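Local coordinates for protein salmonella plasmid virulence: SpvB (Salmonella typhimurium, PDB 6P0X) that is the N-terminal part of a Salmonella toxin that probably ADP-ribosylates arginine on actin, using NAD(+), and so blocks filament assembly, at residues Pro91-Cys96 / Thr109-Gln114; Val171-Thr176 / Asp224-Thr229; Asp159-Ser164 / Gly202-Ala207. One frame throughout, in Å; residues are numbered along the deposited sequence. Where two conformers were deposited one is given.

Contact 1 of 3, residues Pro91-Cys96 / Thr109-Gln114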
ATOM      1  N   PRO A  91      21.783 -21.094  -9.379  1.00 47.88           N
ATOM      2  CA  PRO A  91      22.531 -19.880  -9.044  1.00 38.83           C
ATOM      3  C   PRO A  91      21.609 -18.794  -8.514  1.00 41.71           C
ATOM      4  O   PRO A  91      20.447 -18.683  -8.911  1.00 39.93           O
ATOM      5  CB  PRO A  91      23.171 -19.474 -10.377  1.00 43.93           C
ATOM      6  CG  PRO A  91      22.343 -20.150 -11.424  1.00 51.71           C
ATOM      7  CD  PRO A  91      21.890 -21.438 -10.807  1.00 51.61           C
ATOM      8  N   ASN A  92      22.141 -18.000  -7.596  1.00 35.77           N
ATOM      9  CA  ASN A  92      21.415 -16.874  -7.030  1.00 38.40           C
ATOM     10  C   ASN A  92      22.407 -15.738  -6.823  1.00 40.80           C
ATOM     11  O   ASN A  92      23.386 -15.899  -6.082  1.00 44.44           O
ATOM     12  CB  ASN A  92      20.742 -17.266  -5.713  1.00 31.41           C
ATOM     13  CG  ASN A  92      19.724 -16.244  -5.247  1.00 29.16           C
ATOM     14  OD1 ASN A  92      19.116 -15.539  -6.054  1.00 32.55           O
ATOM     15  ND2 ASN A  92      19.533 -16.157  -3.935  1.00 30.03           N
ATOM     16  N   PRO A  93      22.197 -14.572  -7.452  1.00 31.49           N
ATOM     17  CA  PRO A  93      21.058 -14.179  -8.292  1.00 29.79           C
ATOM     18  C   PRO A  93      21.098 -14.731  -9.720  1.00 33.96           C
ATOM     19  O   PRO A  93      22.097 -15.324 -10.129  1.00 34.07           O
ATOM     20  CB  PRO A  93      21.173 -12.653  -8.321  1.00 29.68           C
ATOM     21  CG  PRO A  93      22.637 -12.407  -8.226  1.00 30.24           C
ATOM     22  CD  PRO A  93      23.178 -13.478  -7.317  1.00 31.01           C
ATOM     23  N   VAL A  94      20.006 -14.536 -10.460  1.00 29.79           N
ATOM     24  CA  VAL A  94      19.945 -14.854 -11.881  1.00 35.31           C
ATOM     25  C   VAL A  94      19.693 -13.563 -12.656  1.00 34.04           C
ATOM     26  O   VAL A  94      19.350 -12.527 -12.089  1.00 33.76           O
ATOM     27  CB  VAL A  94      18.870 -15.909 -12.213  1.00 34.05           C
ATOM     28  CG1 VAL A  94      19.086 -17.164 -11.392  1.00 32.82           C
ATOM     29  CG2 VAL A  94      17.473 -15.343 -11.979  1.00 30.25           C
ATOM     30  N   THR A  95      19.887 -13.635 -13.967  1.00 36.79           N
ATOM     31  CA  THR A  95      19.577 -12.529 -14.862  1.00 39.12           C
ATOM     32  C   THR A  95      18.299 -12.857 -15.618  1.00 35.96           C
ATOM     33  O   THR A  95      18.186 -13.931 -16.218  1.00 35.68           O
ATOM     34  CB  THR A  95      20.725 -12.270 -15.839  1.00 40.56           C
ATOM     35  OG1 THR A  95      21.895 -11.887 -15.107  1.00 38.51           O
ATOM     36  CG2 THR A  95      20.354 -11.153 -16.806  1.00 33.34           C
ATOM     37  N   CYS A  96      17.341 -11.935 -15.588  1.00 33.88           N
ATOM     38  CA  CYS A  96      16.028 -12.150 -16.178  0.55 33.33           C
ATOM     39  C   CYS A  96      15.752 -11.087 -17.230  1.00 34.84           C
ATOM     40  O   CYS A  96      15.862  -9.888 -16.956  1.00 33.94           O
ATOM     41  CB  CYS A  96      14.929 -12.136 -15.111  0.55 31.86           C
ATOM     42  SG  CYS A  96      14.888 -13.602 -14.052  0.55 32.68           S
ATOM     43  N   THR A 109      18.606  -8.098 -12.418  1.00 31.84           N
ATOM     44  CA  THR A 109      19.249  -8.992 -11.464  1.00 29.51           C
ATOM     45  C   THR A 109      18.206  -9.399 -10.432  1.00 30.40           C
ATOM     46  O   THR A 109      17.625  -8.539  -9.755  1.00 26.57           O
ATOM     47  CB  THR A 109      20.443  -8.313 -10.796  1.00 30.20           C
ATOM     48  OG1 THR A 109      21.432  -7.997 -11.784  1.00 27.98           O
ATOM     49  CG2 THR A 109      21.054  -9.227  -9.743  1.00 28.04           C
ATOM     50  N   VAL A 110      17.938 -10.699 -10.336  1.00 24.94           N
ATOM     51  CA  VAL A 110      16.858 -11.225  -9.510  1.00 27.31           C
ATOM     52  C   VAL A 110      17.469 -12.108  -8.435  1.00 25.96           C
ATOM     53  O   VAL A 110      18.111 -13.122  -8.746  1.00 31.23           O
ATOM     54  CB  VAL A 110      15.834 -12.006 -10.347  1.00 32.17           C
ATOM     55  CG1 VAL A 110      14.737 -12.570  -9.454  1.00 28.64           C
ATOM     56  CG2 VAL A 110      15.253 -11.105 -11.430  1.00 26.00           C
ATOM     57  N   THR A 111      17.256 -11.731  -7.177  1.00 23.50           N
ATOM     58  CA  THR A 111      17.832 -12.417  -6.027  1.00 23.83           C
ATOM     59  C   THR A 111      16.707 -12.999  -5.185  1.00 23.57           C
ATOM     60  O   THR A 111      15.827 -12.263  -4.731  1.00 35.49           O
ATOM     61  CB  THR A 111      18.679 -11.456  -5.186  1.00 23.17           C
ATOM     62  OG1 THR A 111      19.618 -10.775  -6.029  1.00 30.03           O
ATOM     63  CG2 THR A 111      19.429 -12.214  -4.100  1.00 25.64           C
ATOM     64  N   ARG A 112      16.739 -14.308  -4.969  1.00 27.69           N
ATOM     65  CA  ARG A 112      15.734 -14.949  -4.135  1.00 29.96           C
ATOM     66  C   ARG A 112      16.064 -14.750  -2.660  1.00 28.49           C
ATOM     67  O   ARG A 112      17.213 -14.905  -2.238  1.00 29.24           O
ATOM     68  CB  ARG A 112      15.652 -16.443  -4.441  1.00 26.63           C
ATOM     69  CG  ARG A 112      14.756 -17.198  -3.472  1.00 28.49           C
ATOM     70  CD  ARG A 112      14.353 -18.562  -3.991  1.00 28.96           C
ATOM     71  NE  ARG A 112      13.378 -19.184  -3.102  1.00 34.80           N
ATOM     72  CZ  ARG A 112      13.066 -20.475  -3.108  1.00 38.32           C
ATOM     73  NH1 ARG A 112      13.663 -21.306  -3.956  1.00 35.87           N
ATOM     74  NH2 ARG A 112      12.160 -20.937  -2.255  1.00 36.65           N
ATOM     75  N   TYR A 113      15.045 -14.414  -1.874  1.00 23.86           N
ATOM     76  CA  TYR A 113      15.175 -14.273  -0.432  1.00 26.45           C
ATOM     77  C   TYR A 113      14.214 -15.225   0.262  1.00 28.53           C
ATOM     78  O   TYR A 113      13.161 -15.573  -0.280  1.00 28.22           O
ATOM     79  CB  TYR A 113      14.905 -12.830   0.026  1.00 25.04           C
ATOM     80  CG  TYR A 113      16.057 -11.883  -0.223  1.00 24.26           C
ATOM     81  CD1 TYR A 113      16.250 -11.291  -1.466  1.00 25.58           C
ATOM     82  CD2 TYR A 113      16.958 -11.590   0.789  1.00 21.81           C
ATOM     83  CE1 TYR A 113      17.313 -10.425  -1.687  1.00 22.96           C
ATOM     84  CE2 TYR A 113      18.019 -10.730   0.580  1.00 25.99           C
ATOM     85  CZ  TYR A 113      18.192 -10.150  -0.656  1.00 24.20           C
ATOM     86  OH  TYR A 113      19.254  -9.298  -0.849  1.00 28.72           O
ATOM     87  N   GLN A 114      14.579 -15.635   1.472  1.00 26.98           N
ATOM     88  CA  GLN A 114      13.769 -16.576   2.231  1.00 29.41           C
ATOM     89  C   GLN A 114      13.921 -16.272   3.709  1.00 30.04           C
ATOM     90  O   GLN A 114      14.900 -15.636   4.118  1.00 33.21           O
ATOM     91  CB  GLN A 114      14.186 -18.021   1.922  1.00 28.29           C
ATOM     92  CG  GLN A 114      15.559 -18.403   2.449  1.00 29.07           C
ATOM     93  CD  GLN A 114      15.979 -19.786   2.005  1.00 37.44           C
ATOM     94  OE1 GLN A 114      15.942 -20.098   0.815  1.00 31.19           O
ATOM     95  NE2 GLN A 114      16.383 -20.624   2.955  1.00 33.60           N
TER
HETATM   96  O   HOH W   1      21.827  -9.491 -14.074  1.00 43.36           O
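Asn92 meets the backbone of Arg112 with both ends of its carboxamide, much as another strand residue would. Its OD1 accepts from Arg112 N at 2.9 Å, the donor tilted somewhat from the carbonyl plane. Its ND2 donates a hydrogen bond to Arg112 O at 3.1 Å, arriving in the carbonyl plane on a lone pair. With CG anti to the backbone N (chi1 -167°), the amide reaches the strand although CB does not point at it, and two bonds fix its rotation. ND2 also binds Thr84 O, while Ser86 OG accepts from Asn92 N. Asparagine suits the place because one short side chain carries both a donor and an acceptor.

The tight part of the contact runs from here through Pro93 to the pair Val94/Val110. A cis peptide bond before Pro93 turns the chain into the strand 94-96. Its ring lies alongside Thr109 and Thr111, and its CB comes within 3.1 Å of Val110 O. Beyond it Val94 and Val110 form an antiparallel hydrogen-bonded pair, N to O in both directions at 2.9 Å. Branched valines suit the extended backbone, and Val110, buried, is covered by strand 94-96 on one edge and by Trp127 and Glu125 of strand 123-129 on the other.

The loose side is confined to Thr95 and Thr109. This non-hydrogen-bonded pair does not touch through its side chains; a water spans them, 2.6 Å from Thr95 OG1 and 2.8 Å from Thr109 OG1, to which it donates. Thr109 OG1 also bonds to Asn130. The whole is an antiparallel edge pairing, in which a short strand joins the long strand 107-115 and an asparagine side chain extends the backbone pairing past its end.

Contact 2 of 3, residues Val171-Thr176 / Asp224-Thr229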
ATOM      1  N   VAL A 171       2.607  -3.480  -1.526  1.00 20.24           N
ATOM      2  CA  VAL A 171       1.971  -4.331  -2.527  1.00 23.37           C
ATOM      3  C   VAL A 171       1.207  -3.457  -3.508  1.00 25.86           C
ATOM      4  O   VAL A 171       0.424  -2.580  -3.120  1.00 27.47           O
ATOM      5  CB  VAL A 171       1.069  -5.387  -1.868  1.00 25.07           C
ATOM      6  CG1 VAL A 171      -0.056  -4.748  -1.060  1.00 23.86           C
ATOM      7  CG2 VAL A 171       0.500  -6.319  -2.931  1.00 22.09           C
ATOM      8  N   GLU A 172       1.469  -3.663  -4.789  1.00 25.91           N
ATOM      9  CA  GLU A 172       0.893  -2.827  -5.825  1.00 27.11           C
ATOM     10  C   GLU A 172      -0.024  -3.583  -6.764  1.00 27.14           C
ATOM     11  O   GLU A 172      -0.991  -2.997  -7.258  1.00 29.19           O
ATOM     12  CB  GLU A 172       2.005  -2.142  -6.636  1.00 28.94           C
ATOM     13  CG  GLU A 172       1.575  -0.838  -7.288  1.00 35.35           C
ATOM     14  CD  GLU A 172       2.737  -0.084  -7.904  1.00 38.80           C
ATOM     15  OE1 GLU A 172       3.882  -0.577  -7.818  1.00 41.04           O
ATOM     16  OE2 GLU A 172       2.505   1.003  -8.476  1.00 36.70           O
ATOM     17  N   GLU A 173       0.238  -4.862  -7.021  1.00 25.24           N
ATOM     18  CA  GLU A 173      -0.706  -5.624  -7.831  1.00 26.87           C
ATOM     19  C   GLU A 173      -0.651  -7.094  -7.448  1.00 31.63           C
ATOM     20  O   GLU A 173       0.423  -7.633  -7.178  1.00 35.86           O
ATOM     21  CB  GLU A 173      -0.432  -5.463  -9.330  1.00 28.85           C
ATOM     22  CG  GLU A 173      -1.414  -6.227 -10.207  1.00 33.06           C
ATOM     23  CD  GLU A 173      -1.074  -6.158 -11.685  1.00 44.36           C
ATOM     24  OE1 GLU A 173      -1.849  -6.708 -12.497  1.00 44.54           O
ATOM     25  OE2 GLU A 173      -0.029  -5.567 -12.035  1.00 43.05           O
ATOM     26  N   SER A 174      -1.819  -7.731  -7.419  1.00 30.17           N
ATOM     27  CA  SER A 174      -1.936  -9.156  -7.145  1.00 30.42           C
ATOM     28  C   SER A 174      -2.755  -9.811  -8.245  1.00 32.28           C
ATOM     29  O   SER A 174      -3.722  -9.225  -8.737  1.00 38.96           O
ATOM     30  CB  SER A 174      -2.594  -9.414  -5.787  1.00 28.06           C
ATOM     31  OG  SER A 174      -1.954  -8.670  -4.770  1.00 29.79           O
ATOM     32  N   VAL A 175      -2.369 -11.029  -8.622  1.00 32.01           N
ATOM     33  CA  VAL A 175      -3.071 -11.776  -9.660  1.00 34.36           C
ATOM     34  C   VAL A 175      -3.191 -13.232  -9.231  1.00 35.29           C
ATOM     35  O   VAL A 175      -2.261 -13.802  -8.647  1.00 45.15           O
ATOM     36  CB  VAL A 175      -2.373 -11.658 -11.036  1.00 37.18           C
ATOM     37  CG1 VAL A 175      -1.043 -12.409 -11.054  1.00 37.29           C
ATOM     38  CG2 VAL A 175      -3.290 -12.163 -12.140  1.00 38.05           C
ATOM     39  N   THR A 176      -4.355 -13.821  -9.495  1.00 37.16           N
ATOM     40  CA  THR A 176      -4.620 -15.230  -9.261  1.00 43.33           C
ATOM     41  C   THR A 176      -4.264 -16.043 -10.497  1.00 50.10           C
ATOM     42  O   THR A 176      -4.078 -15.488 -11.586  1.00 49.17           O
ATOM     43  CB  THR A 176      -6.093 -15.440  -8.909  1.00 42.27           C
ATOM     44  OG1 THR A 176      -6.910 -15.133 -10.047  1.00 45.15           O
ATOM     45  CG2 THR A 176      -6.494 -14.558  -7.743  1.00 38.13           C
ATOM     46  N   ASP A 224      -1.151 -12.162 -17.102  1.00 44.13           N
ATOM     47  CA  ASP A 224       0.046 -11.422 -16.731  1.00 46.59           C
ATOM     48  C   ASP A 224      -0.302 -10.229 -15.853  1.00 48.77           C
ATOM     49  O   ASP A 224      -1.341  -9.588 -16.035  1.00 53.21           O
ATOM     50  CB  ASP A 224       0.787 -10.931 -17.977  1.00 56.49           C
ATOM     51  CG  ASP A 224       1.176 -12.059 -18.912  1.00 64.85           C
ATOM     52  OD1 ASP A 224       1.648 -13.108 -18.428  1.00 69.41           O
ATOM     53  OD2 ASP A 224       1.012 -11.888 -20.138  1.00 67.18           O
ATOM     54  N   LEU A 225       0.580  -9.931 -14.903  1.00 44.57           N
ATOM     55  CA  LEU A 225       0.427  -8.723 -14.105  1.00 50.60           C
ATOM     56  C   LEU A 225       0.502  -7.503 -15.014  1.00 47.10           C
ATOM     57  O   LEU A 225       1.418  -7.384 -15.834  1.00 47.37           O
ATOM     58  CB  LEU A 225       1.513  -8.654 -13.030  1.00 41.64           C
ATOM     59  CG  LEU A 225       1.441  -9.658 -11.878  1.00 41.80           C
ATOM     60  CD1 LEU A 225       2.818  -9.871 -11.281  1.00 37.61           C
ATOM     61  CD2 LEU A 225       0.476  -9.167 -10.810  1.00 39.06           C
ATOM     62  N   TYR A 226      -0.470  -6.597 -14.871  1.00 37.31           N
ATOM     63  CA  TYR A 226      -0.499  -5.406 -15.715  1.00 37.49           C
ATOM     64  C   TYR A 226       0.764  -4.572 -15.546  1.00 36.29           C
ATOM     65  O   TYR A 226       1.268  -3.990 -16.514  1.00 37.55           O
ATOM     66  CB  TYR A 226      -1.728  -4.554 -15.399  1.00 37.49           C
ATOM     67  CG  TYR A 226      -3.057  -5.270 -15.501  1.00 41.99           C
ATOM     68  CD1 TYR A 226      -3.455  -5.883 -16.685  1.00 43.12           C
ATOM     69  CD2 TYR A 226      -3.929  -5.302 -14.421  1.00 37.73           C
ATOM     70  CE1 TYR A 226      -4.679  -6.528 -16.781  1.00 43.56           C
ATOM     71  CE2 TYR A 226      -5.153  -5.938 -14.507  1.00 42.67           C
ATOM     72  CZ  TYR A 226      -5.524  -6.550 -15.685  1.00 49.68           C
ATOM     73  OH  TYR A 226      -6.742  -7.184 -15.764  1.00 52.24           O
ATOM     74  N   LEU A 227       1.296  -4.507 -14.326  1.00 34.60           N
ATOM     75  CA  LEU A 227       2.423  -3.626 -14.056  1.00 39.24           C
ATOM     76  C   LEU A 227       3.725  -4.122 -14.671  1.00 42.35           C
ATOM     77  O   LEU A 227       4.725  -3.398 -14.616  1.00 39.54           O
ATOM     78  CB  LEU A 227       2.590  -3.443 -12.545  1.00 39.94           C
ATOM     79  CG  LEU A 227       1.443  -2.690 -11.869  1.00 38.38           C
ATOM     80  CD1 LEU A 227       1.644  -2.627 -10.364  1.00 35.77           C
ATOM     81  CD2 LEU A 227       1.290  -1.294 -12.457  1.00 38.89           C
ATOM     82  N   TRP A 228       3.739  -5.327 -15.250  1.00 43.30           N
ATOM     83  CA  TRP A 228       4.877  -5.729 -16.070  1.00 50.51           C
ATOM     84  C   TRP A 228       5.029  -4.807 -17.273  1.00 62.00           C
ATOM     85  O   TRP A 228       6.148  -4.458 -17.665  1.00 61.23           O
ATOM     86  CB  TRP A 228       4.713  -7.172 -16.556  1.00 47.17           C
ATOM     87  CG  TRP A 228       4.947  -8.271 -15.547  1.00 40.47           C
ATOM     88  CD1 TRP A 228       4.152  -9.359 -15.338  1.00 40.78           C
ATOM     89  CD2 TRP A 228       6.059  -8.410 -14.648  1.00 38.07           C
ATOM     90  NE1 TRP A 228       4.685 -10.158 -14.359  1.00 39.34           N
ATOM     91  CE2 TRP A 228       5.855  -9.600 -13.918  1.00 37.79           C
ATOM     92  CE3 TRP A 228       7.198  -7.642 -14.382  1.00 36.14           C
ATOM     93  CZ2 TRP A 228       6.747 -10.041 -12.942  1.00 36.02           C
ATOM     94  CZ3 TRP A 228       8.084  -8.085 -13.412  1.00 35.47           C
ATOM     95  CH2 TRP A 228       7.854  -9.273 -12.706  1.00 31.70           C
ATOM     96  N   THR A 229       3.907  -4.393 -17.863  1.00 67.15           N
ATOM     97  CA  THR A 229       3.890  -3.661 -19.123  1.00 70.31           C
ATOM     98  C   THR A 229       3.887  -2.148 -18.932  1.00 70.37           C
ATOM     99  O   THR A 229       4.677  -1.440 -19.564  1.00 74.36           O
ATOM    100  CB  THR A 229       2.668  -4.082 -19.941  1.00 66.46           C
ATOM    101  OG1 THR A 229       2.785  -5.464 -20.293  1.00 68.74           O
ATOM    102  CG2 THR A 229       2.548  -3.243 -21.202  1.00 73.79           C
TER
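Glu173 runs antiparallel alongside Leu225, its CG lying 3.5 Å from Leu225 CD2, so that the aliphatic part of the acid is covered by a leucine methyl. Because the chain is extended throughout, with CG anti to the backbone N (chi1 -179°), the carboxylate travels straight from the strand into the start of the turn at 225-229. There both oxygens are used: OE1 accepts from Tyr226 N at 2.7 Å and OE2 from Leu227 N at 2.9 Å, each through its syn lone pair, the second with an N-H...O angle of 161°. Two successive amides thus grip one carboxylate and hold it flat. His181 ND1 is a further partner of OE1, and its ring stacks on that of Tyr226. The Tyr226 ring lies nearly parallel to the carboxylate, with planes 14° apart, and its CD2 comes close to OE1.

Hydrocarbon flanks this polar centre. Leu227 CD1 packs against Glu172 CG at 3.6 Å and also reaches Glu173 CB; the acid end of Glu172 is bound to Thr152. Val175 CG1, in turn, meets Leu225 CD2 at 3.6 Å. Leu225 and Leu227 carry on to Leu148, and so join the loop to strand 146-149 as well. Glu172 and Glu173 both face Leu148 in a classic beta bulge, which is consistent with these neighbouring side chains reaching the same loop.

Glutamate suits the strand position because it is long enough to span the gap and offers two acceptors for two neighbouring amides. A buried carboxylate would normally be costly, but here two N-H groups and a histidine satisfy it. The N-H donors would probably favour the anionic carboxylate, making the acid a specific polar tie within an otherwise greasy interface.

Contact 3 of 3, residues Asp159-Ser164 / Gly202-Ala207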
ATOM      1  N   ASP A 159      13.399   7.650   0.510  1.00 23.21           N
ATOM      2  CA  ASP A 159      14.056   8.898   0.874  1.00 26.45           C
ATOM      3  C   ASP A 159      13.729   9.967  -0.163  1.00 32.71           C
ATOM      4  O   ASP A 159      14.026   9.774  -1.352  1.00 35.57           O
ATOM      5  CB  ASP A 159      15.571   8.683   0.967  1.00 23.36           C
ATOM      6  CG  ASP A 159      16.335   9.926   1.439  1.00 27.26           C
ATOM      7  OD1 ASP A 159      15.776  11.042   1.480  1.00 30.66           O
ATOM      8  OD2 ASP A 159      17.525   9.777   1.776  1.00 30.89           O
ATOM      9  N   PRO A 160      13.128  11.092   0.231  1.00 36.27           N
ATOM     10  CA  PRO A 160      12.816  12.137  -0.757  1.00 31.18           C
ATOM     11  C   PRO A 160      14.042  12.685  -1.465  1.00 34.10           C
ATOM     12  O   PRO A 160      13.924  13.161  -2.600  1.00 34.25           O
ATOM     13  CB  PRO A 160      12.112  13.210   0.086  1.00 31.64           C
ATOM     14  CG  PRO A 160      11.536  12.441   1.242  1.00 33.22           C
ATOM     15  CD  PRO A 160      12.581  11.409   1.560  1.00 31.24           C
ATOM     16  N   GLN A 161      15.213  12.638  -0.835  1.00 32.31           N
ATOM     17  CA  GLN A 161      16.439  13.121  -1.455  1.00 34.04           C
ATOM     18  C   GLN A 161      17.213  12.022  -2.175  1.00 36.16           C
ATOM     19  O   GLN A 161      18.282  12.299  -2.727  1.00 39.23           O
ATOM     20  CB  GLN A 161      17.345  13.770  -0.401  1.00 36.90           C
ATOM     21  CG  GLN A 161      16.817  15.069   0.193  1.00 50.37           C
ATOM     22  CD  GLN A 161      16.054  15.922  -0.808  1.00 72.46           C
ATOM     23  OE1 GLN A 161      14.891  16.260  -0.585  1.00 77.79           O
ATOM     24  NE2 GLN A 161      16.708  16.282  -1.909  1.00 74.58           N
ATOM     25  N   ALA A 162      16.704  10.789  -2.187  1.00 32.61           N
ATOM     26  CA  ALA A 162      17.411   9.671  -2.822  1.00 37.90           C
ATOM     27  C   ALA A 162      16.364   8.592  -3.123  1.00 38.41           C
ATOM     28  O   ALA A 162      16.105   7.719  -2.294  1.00 30.40           O
ATOM     29  CB  ALA A 162      18.527   9.137  -1.946  1.00 27.35           C
ATOM     30  N   ALA A 163      15.768   8.681  -4.318  1.00 31.07           N
ATOM     31  CA  ALA A 163      14.676   7.787  -4.693  1.00 32.28           C
ATOM     32  C   ALA A 163      15.100   6.323  -4.720  1.00 36.31           C
ATOM     33  O   ALA A 163      14.254   5.433  -4.577  1.00 39.36           O
ATOM     34  CB  ALA A 163      14.111   8.201  -6.054  1.00 30.88           C
ATOM     35  N   SER A 164      16.389   6.046  -4.918  1.00 33.66           N
ATOM     36  CA  SER A 164      16.850   4.662  -4.900  1.00 26.28           C
ATOM     37  C   SER A 164      16.919   4.083  -3.493  1.00 31.74           C
ATOM     38  O   SER A 164      17.130   2.875  -3.351  1.00 31.99           O
ATOM     39  CB  SER A 164      18.223   4.541  -5.566  1.00 27.17           C
ATOM     40  OG  SER A 164      19.144   5.457  -5.006  1.00 37.76           O
ATOM     41  N   GLY A 202      10.995  23.997   6.295  1.00 52.29           N
ATOM     42  CA  GLY A 202      12.164  23.213   5.953  1.00 57.89           C
ATOM     43  C   GLY A 202      12.038  21.730   6.201  1.00 58.53           C
ATOM     44  O   GLY A 202      13.054  21.036   6.280  1.00 65.96           O
ATOM     45  N   ARG A 203      10.819  21.217   6.310  1.00 58.28           N
ATOM     46  CA  ARG A 203      10.582  19.793   6.498  1.00 58.94           C
ATOM     47  C   ARG A 203      10.191  19.207   5.150  1.00 63.94           C
ATOM     48  O   ARG A 203       9.304  19.740   4.472  1.00 62.07           O
ATOM     49  CB  ARG A 203       9.476  19.558   7.531  1.00 49.86           C
ATOM     50  CG  ARG A 203       9.810  20.048   8.939  1.00 53.55           C
ATOM     51  CD  ARG A 203       8.817  19.526   9.968  1.00 50.56           C
ATOM     52  NE  ARG A 203       9.253  18.311  10.654  1.00 57.81           N
ATOM     53  CZ  ARG A 203       9.482  18.232  11.962  1.00 50.74           C
ATOM     54  NH1 ARG A 203       9.309  19.297  12.736  1.00 40.85           N
ATOM     55  NH2 ARG A 203       9.869  17.081  12.503  1.00 46.59           N
ATOM     56  N   ASP A 204      10.856  18.125   4.754  1.00 70.94           N
ATOM     57  CA  ASP A 204      10.488  17.399   3.542  1.00 75.60           C
ATOM     58  C   ASP A 204       9.422  16.376   3.902  1.00 62.44           C
ATOM     59  O   ASP A 204       9.692  15.413   4.627  1.00 61.73           O
ATOM     60  CB  ASP A 204      11.699  16.731   2.899  1.00 77.74           C
ATOM     61  CG  ASP A 204      11.553  16.603   1.392  1.00 77.57           C
ATOM     62  OD1 ASP A 204      10.442  16.263   0.926  1.00 74.11           O
ATOM     63  OD2 ASP A 204      12.541  16.855   0.672  1.00 77.44           O
ATOM     64  N   ARG A 205       8.211  16.583   3.391  1.00 47.88           N
ATOM     65  CA  ARG A 205       7.054  15.823   3.830  1.00 43.15           C
ATOM     66  C   ARG A 205       6.489  14.916   2.744  1.00 45.69           C
ATOM     67  O   ARG A 205       5.400  14.366   2.921  1.00 52.48           O
ATOM     68  CB  ARG A 205       5.982  16.786   4.331  1.00 37.89           C
ATOM     69  CG  ARG A 205       5.646  17.874   3.332  1.00 44.73           C
ATOM     70  CD  ARG A 205       4.616  18.828   3.892  1.00 48.96           C
ATOM     71  NE  ARG A 205       4.889  19.144   5.291  1.00 49.11           N
ATOM     72  CZ  ARG A 205       5.691  20.124   5.691  1.00 54.78           C
ATOM     73  NH1 ARG A 205       6.304  20.893   4.797  1.00 58.00           N
ATOM     74  NH2 ARG A 205       5.882  20.336   6.987  1.00 57.30           N
ATOM     75  N   SER A 206       7.217  14.698   1.655  1.00 36.44           N
ATOM     76  CA  SER A 206       6.668  13.967   0.521  1.00 34.28           C
ATOM     77  C   SER A 206       6.922  12.465   0.587  1.00 34.38           C
ATOM     78  O   SER A 206       6.520  11.746  -0.334  1.00 36.54           O
ATOM     79  CB  SER A 206       7.238  14.525  -0.785  1.00 27.41           C
ATOM     80  OG  SER A 206       8.603  14.181  -0.925  1.00 41.49           O
ATOM     81  N   ALA A 207       7.564  11.969   1.647  1.00 26.33           N
ATOM     82  CA  ALA A 207       7.962  10.565   1.669  1.00 28.14           C
ATOM     83  C   ALA A 207       6.784   9.631   1.920  1.00 31.22           C
ATOM     84  O   ALA A 207       6.706   8.557   1.312  1.00 26.98           O
ATOM     85  CB  ALA A 207       9.039  10.340   2.731  1.00 28.29           C
TER
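Pro160 presents its ring to the loop 202-207 atom by atom. From CB, the nearest partner is Asp204 OD1 at 3.6 Å in the model, though Asp204 is poorly ordered and its exact place uncertain; Ser206 OG is a little farther off at 3.8 Å. CG, at the tip, turns to hydrocarbon and meets Ala207 CB at 3.6 Å. CD, closing the ring back to the backbone, still lies 3.9 Å from the same Ala207 CB. The carboxylate is thus probably beside CB, while the methyl of Ala207 sits against CG and CD. The small side chain of Ala207 suits this close approach, and Phe278 touches both Pro160 and Ala207 from outside the two loops.

The ring is set by its own turn. Pro160 occupies the second position of a type I beta turn from Asp159 to Ala162, where its fixed phi of -60° fits, and Ala162 N binds Asp159 O at 3.0 Å. Asp159 also forms an Asx turn: with its CG anti to the backbone N (chi1 -176°), OD1 accepts from Gln161 N at 2.9 Å, the donor coming from above the carboxylate plane. The bent side chain of Gln161 comes near Asp204.

The chemistry is therefore divided: polar bonds shape the turn from within, whereas the clear contacts between the loops are van der Waals ones, implying a modest surface association.

In the fold
Contact 2 is the buried one, whereas contacts 1 and 3 lie at the surface. Contacts 1 and 2 reach the same run of antiparallel strands, their centres about 20 Å apart, but differ in kind: in contact 1 two strands pair through backbone bonds, and in contact 2 a strand holds a loop. The first segment of contact 3 leads into strand 165-175, which carries contact 2, and the segments of these two contacts alternate along the chain. The chemistry differs accordingly: contact 2 encloses a carboxylate, contact 1 combines direct hydrogen bonds with a bridging water, and contact 3, between two loops, rests on small apolar touches without a clear hydrogen bond.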